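Local structure of spore germination protein B3 (Bacillus subtilis subsp. subtilis, 3N54) at residues Q20-P30 with N45-A56. The protein is a lipoprotein component of a spore germinant receptor, involved in the germination response to the mixture of L-asparagine, glucose, fructose and potassium ions. Residues are numbered along the deposited sequence; the frame is centred on the assembly and turned at random.
Sequences QYKLTYQNLLP and NVTSHGKTILEA
Lys-51 runs alongside the Tyr-25 ring. The lysine chain passes over one face of the ring, with Lys-51 CE 4.2 Å from the ring centroid in a CH-pi contact offset toward the rim. The ammonium group lies farther out, so any cation-pi attraction is weak. Ile-53 CD1 meets the ring edge at Tyr-25 CE1, 3.9 Å away. Lys-51 CG sits between its own backbone N and carbonyl carbon (chi1 69°), and the extended chain beyond it follows the ring. With an alanine here instead of Tyr-25, the lysine methylenes and Ile-53 CD1 would probably lose the ring they pack on. Beside Ile-53, Leu-23 adds a CB-to-CB contact of 4.1 Å. On the opposite face of the sheet from Leu-23 and Ile-53, Leu-54 CD2 presses on Lys-22 CG at 3.5 Å, a tight approach.

Antiparallel backbone pairing positions these groups. Leu-23 and Ile-53 exchange two backbone hydrogen bonds. A beta bulge follows: Tyr-25 N bonds Lys-51 O, while Gly-50 N reaches Tyr-25 O at 2.7 Å from above the carbonyl plane. Gly-50, with no side chain, packs close beside Tyr-25 at the bulge. At the corner formed by Thr-47 and Ser-48, Asn-27 O accepts Thr-47 N at 2.9 Å; before it, Leu-29 N bonds Asn-45 O.

Strand 8-15 pairs with the other edge of strand 21-28, making it the middle of a three-stranded antiparallel sheet in the N-terminal domain. Leu-11 of that strand touches Leu-23 and Tyr-25. The contact lies at the surface, and its cohesion comes mainly from backbone bonds and aliphatic packing rather than from paired charges.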
loop_
_atom_site.group_PDB
_atom_site.type_symbol
_atom_site.label_atom_id
_atom_site.label_comp_id
_atom_site.label_asym_id
_atom_site.label_seq_id
_atom_site.Cartn_x
_atom_site.Cartn_y
_atom_site.Cartn_z
ATOM N N GLN A 20 5.945 -32.096 14.899
ATOM C CA GLN A 20 5.076 -30.988 14.646
ATOM C C GLN A 20 3.750 -31.598 14.261
ATOM O O GLN A 20 3.683 -32.755 13.866
ATOM C CB GLN A 20 5.634 -30.055 13.564
ATOM C CG GLN A 20 5.920 -30.688 12.216
ATOM C CD GLN A 20 6.915 -29.879 11.380
ATOM O OE1 GLN A 20 7.206 -30.225 10.230
ATOM N NE2 GLN A 20 7.446 -28.806 11.959
ATOM N N TYR A 21 2.696 -30.831 14.422
ATOM C CA TYR A 21 1.394 -31.279 14.014
ATOM C C TYR A 21 1.223 -31.003 12.528
ATOM O O TYR A 21 1.677 -29.980 12.020
ATOM C CB TYR A 21 0.325 -30.603 14.857
ATOM C CG TYR A 21 0.424 -31.046 16.283
ATOM C CD1 TYR A 21 1.076 -30.273 17.234
ATOM C CD2 TYR A 21 -0.086 -32.273 16.672
ATOM C CE1 TYR A 21 1.186 -30.706 18.551
ATOM C CE2 TYR A 21 0.014 -32.711 17.967
ATOM C CZ TYR A 21 0.650 -31.923 18.907
ATOM O OH TYR A 21 0.759 -32.371 20.196
ATOM N N LYS A 22 0.615 -31.960 11.836
ATOM C CA LYS A 22 0.298 -31.814 10.434
ATOM C C LYS A 22 -1.152 -32.202 10.235
ATOM O O LYS A 22 -1.519 -33.352 10.431
ATOM C CB LYS A 22 1.213 -32.664 9.546
ATOM C CG LYS A 22 1.044 -32.356 8.060
ATOM C CD LYS A 22 2.091 -33.018 7.168
ATOM C CE LYS A 22 1.785 -34.492 6.923
ATOM N NZ LYS A 22 2.550 -35.046 5.744
ATOM N N LEU A 23 -1.979 -31.217 9.893
ATOM C CA LEU A 23 -3.374 -31.446 9.565
ATOM C C LEU A 23 -3.495 -31.429 8.056
ATOM O O LEU A 23 -3.138 -30.439 7.429
ATOM C CB LEU A 23 -4.272 -30.369 10.157
ATOM C CG LEU A 23 -4.592 -30.462 11.647
ATOM C CD1 LEU A 23 -3.365 -30.174 12.503
ATOM C CD2 LEU A 23 -5.723 -29.506 11.995
ATOM N N THR A 24 -3.955 -32.535 7.473
ATOM C CA THR A 24 -4.177 -32.598 6.034
ATOM C C THR A 24 -5.669 -32.753 5.782
ATOM O O THR A 24 -6.247 -33.802 6.058
ATOM C CB THR A 24 -3.419 -33.761 5.370
ATOM O OG1 THR A 24 -2.048 -33.742 5.777
ATOM C CG2 THR A 24 -3.490 -33.648 3.834
ATOM N N TYR A 25 -6.295 -31.690 5.286
ATOM C CA TYR A 25 -7.703 -31.741 4.929
ATOM C C TYR A 25 -7.861 -32.546 3.644
ATOM O O TYR A 25 -6.908 -32.703 2.879
ATOM C CB TYR A 25 -8.286 -30.336 4.802
ATOM C CG TYR A 25 -8.476 -29.678 6.148
ATOM C CD1 TYR A 25 -7.401 -29.116 6.830
ATOM C CD2 TYR A 25 -9.727 -29.644 6.748
ATOM C CE1 TYR A 25 -7.571 -28.526 8.070
ATOM C CE2 TYR A 25 -9.911 -29.054 7.987
ATOM C CZ TYR A 25 -8.831 -28.494 8.642
ATOM O OH TYR A 25 -9.023 -27.909 9.872
ATOM N N GLN A 26 -9.060 -33.076 3.433
ATOM C CA GLN A 26 -9.327 -33.996 2.331
ATOM C C GLN A 26 -10.646 -33.675 1.640
ATOM O O GLN A 26 -11.652 -33.400 2.292
ATOM C CB GLN A 26 -9.410 -35.429 2.867
ATOM C CG GLN A 26 -8.235 -35.872 3.767
ATOM C CD GLN A 26 -6.929 -36.012 3.011
ATOM O OE1 GLN A 26 -5.850 -36.004 3.602
ATOM N NE2 GLN A 26 -7.020 -36.156 1.701
ATOM N N ASN A 27 -10.628 -33.718 0.314
ATOM C CA ASN A 27 -11.821 -33.544 -0.485
ATOM C C ASN A 27 -12.284 -34.940 -0.856
ATOM O O ASN A 27 -11.703 -35.585 -1.730
ATOM C CB ASN A 27 -11.510 -32.687 -1.711
ATOM C CG ASN A 27 -11.034 -31.288 -1.335
ATOM O OD1 ASN A 27 -9.972 -30.832 -1.777
ATOM N ND2 ASN A 27 -11.806 -30.612 -0.504
ATOM N N LEU A 28 -13.317 -35.420 -0.170
ATOM C CA LEU A 28 -13.736 -36.817 -0.316
ATOM C C LEU A 28 -14.372 -37.087 -1.680
ATOM O O LEU A 28 -15.148 -36.277 -2.194
ATOM C CB LEU A 28 -14.688 -37.226 0.813
ATOM C CG LEU A 28 -14.154 -37.011 2.238
ATOM C CD1 LEU A 28 -15.180 -37.476 3.248
ATOM C CD2 LEU A 28 -12.809 -37.715 2.454
ATOM N N LEU A 29 -14.016 -38.236 -2.252
ATOM C CA LEU A 29 -14.519 -38.658 -3.549
ATOM C C LEU A 29 -16.002 -38.984 -3.420
ATOM O O LEU A 29 -16.382 -39.709 -2.512
ATOM C CB LEU A 29 -13.746 -39.886 -4.034
ATOM C CG LEU A 29 -14.008 -40.370 -5.459
ATOM C CD1 LEU A 29 -13.558 -39.332 -6.476
ATOM C CD2 LEU A 29 -13.311 -41.713 -5.707
ATOM N N PRO A 30 -16.849 -38.421 -4.297
ATOM C CA PRO A 30 -18.272 -38.757 -4.207
ATOM C C PRO A 30 -18.507 -40.255 -4.413
ATOM O O PRO A 30 -18.020 -40.823 -5.393
ATOM C CB PRO A 30 -18.905 -37.944 -5.345
ATOM C CG PRO A 30 -17.946 -36.854 -5.634
ATOM C CD PRO A 30 -16.586 -37.385 -5.314
ATOM N N ASN A 45 -10.997 -42.599 -0.032
ATOM C CA ASN A 45 -10.768 -42.107 -1.381
ATOM C C ASN A 45 -11.087 -40.622 -1.488
ATOM O O ASN A 45 -12.126 -40.164 -1.020
ATOM C CB ASN A 45 -11.584 -42.905 -2.387
ATOM C CG ASN A 45 -11.175 -44.358 -2.430
ATOM O OD1 ASN A 45 -11.947 -45.240 -2.061
ATOM N ND2 ASN A 45 -9.944 -44.613 -2.852
ATOM N N VAL A 46 -10.172 -39.881 -2.101
ATOM C CA VAL A 46 -10.319 -38.451 -2.254
ATOM C C VAL A 46 -10.190 -38.082 -3.716
ATOM O O VAL A 46 -9.633 -38.839 -4.507
ATOM C CB VAL A 46 -9.245 -37.686 -1.445
ATOM C CG1 VAL A 46 -9.320 -38.059 0.025
ATOM C CG2 VAL A 46 -7.852 -37.958 -1.993
ATOM N N THR A 47 -10.734 -36.927 -4.076
ATOM C CA THR A 47 -10.535 -36.383 -5.408
ATOM C C THR A 47 -9.182 -35.702 -5.388
ATOM O O THR A 47 -8.419 -35.774 -6.342
ATOM C CB THR A 47 -11.633 -35.387 -5.789
ATOM O OG1 THR A 47 -11.679 -34.337 -4.817
ATOM C CG2 THR A 47 -12.984 -36.086 -5.839
ATOM N N SER A 48 -8.895 -35.040 -4.272
ATOM C CA SER A 48 -7.616 -34.405 -4.041
ATOM C C SER A 48 -7.451 -34.175 -2.547
ATOM O O SER A 48 -8.420 -34.249 -1.789
ATOM C CB SER A 48 -7.552 -33.064 -4.759
ATOM O OG SER A 48 -8.419 -32.124 -4.139
ATOM N N HIS A 49 -6.221 -33.897 -2.128
ATOM C CA HIS A 49 -5.975 -33.477 -0.756
ATOM C C HIS A 49 -6.319 -32.006 -0.702
ATOM O O HIS A 49 -6.196 -31.310 -1.697
ATOM C CB HIS A 49 -4.524 -33.710 -0.341
ATOM C CG HIS A 49 -4.095 -35.138 -0.464
ATOM N ND1 HIS A 49 -3.163 -35.558 -1.389
ATOM C CD2 HIS A 49 -4.511 -36.251 0.184
ATOM C CE1 HIS A 49 -3.007 -36.866 -1.287
ATOM N NE2 HIS A 49 -3.813 -37.311 -0.340
ATOM N N GLY A 50 -6.793 -31.549 0.448
ATOM C CA GLY A 50 -7.113 -30.145 0.649
ATOM C C GLY A 50 -5.914 -29.452 1.247
ATOM O O GLY A 50 -4.779 -29.867 1.031
ATOM N N LYS A 51 -6.157 -28.402 2.018
ATOM C CA LYS A 51 -5.062 -27.668 2.624
ATOM C C LYS A 51 -4.336 -28.484 3.696
ATOM O O LYS A 51 -4.893 -29.404 4.306
ATOM C CB LYS A 51 -5.548 -26.343 3.222
ATOM C CG LYS A 51 -6.427 -26.466 4.440
ATOM C CD LYS A 51 -6.927 -25.094 4.876
ATOM C CE LYS A 51 -8.019 -25.207 5.911
ATOM N NZ LYS A 51 -8.669 -23.889 6.170
ATOM N N THR A 52 -3.083 -28.110 3.903
ATOM C CA THR A 52 -2.233 -28.703 4.901
ATOM C C THR A 52 -1.856 -27.619 5.891
ATOM O O THR A 52 -1.493 -26.512 5.491
ATOM C CB THR A 52 -0.967 -29.291 4.260
ATOM O OG1 THR A 52 -1.343 -30.361 3.387
ATOM C CG2 THR A 52 -0.004 -29.813 5.314
ATOM N N ILE A 53 -1.971 -27.934 7.178
ATOM C CA ILE A 53 -1.575 -27.026 8.245
ATOM C C ILE A 53 -0.417 -27.647 9.024
ATOM O O ILE A 53 -0.542 -28.762 9.542
ATOM C CB ILE A 53 -2.724 -26.731 9.203
ATOM C CG1 ILE A 53 -3.947 -26.213 8.443
ATOM C CG2 ILE A 53 -2.301 -25.705 10.244
ATOM C CD1 ILE A 53 -5.096 -25.786 9.374
ATOM N N LEU A 54 0.707 -26.932 9.080
ATOM C CA LEU A 54 1.885 -27.372 9.813
ATOM C C LEU A 54 2.086 -26.475 11.022
ATOM O O LEU A 54 2.070 -25.246 10.904
ATOM C CB LEU A 54 3.134 -27.336 8.935
ATOM C CG LEU A 54 3.280 -28.417 7.856
ATOM C CD1 LEU A 54 4.479 -28.118 6.963
ATOM C CD2 LEU A 54 3.407 -29.818 8.464
ATOM N N GLU A 55 2.270 -27.085 12.187
ATOM C CA GLU A 55 2.481 -26.322 13.400
ATOM C C GLU A 55 3.177 -27.107 14.502
ATOM O O GLU A 55 2.870 -28.274 14.735
ATOM C CB GLU A 55 1.146 -25.829 13.945
ATOM C CG GLU A 55 1.321 -24.838 15.079
ATOM C CD GLU A 55 0.025 -24.205 15.521
ATOM O OE1 GLU A 55 -1.049 -24.797 15.281
ATOM O OE2 GLU A 55 0.093 -23.110 16.116
ATOM N N ALA A 56 4.112 -26.444 15.182
ATOM C CA ALA A 56 4.734 -26.992 16.384
ATOM C C ALA A 56 3.876 -26.533 17.551
ATOM O O ALA A 56 3.577 -25.346 17.655
ATOM C CB ALA A 56 6.142 -26.480 16.526
#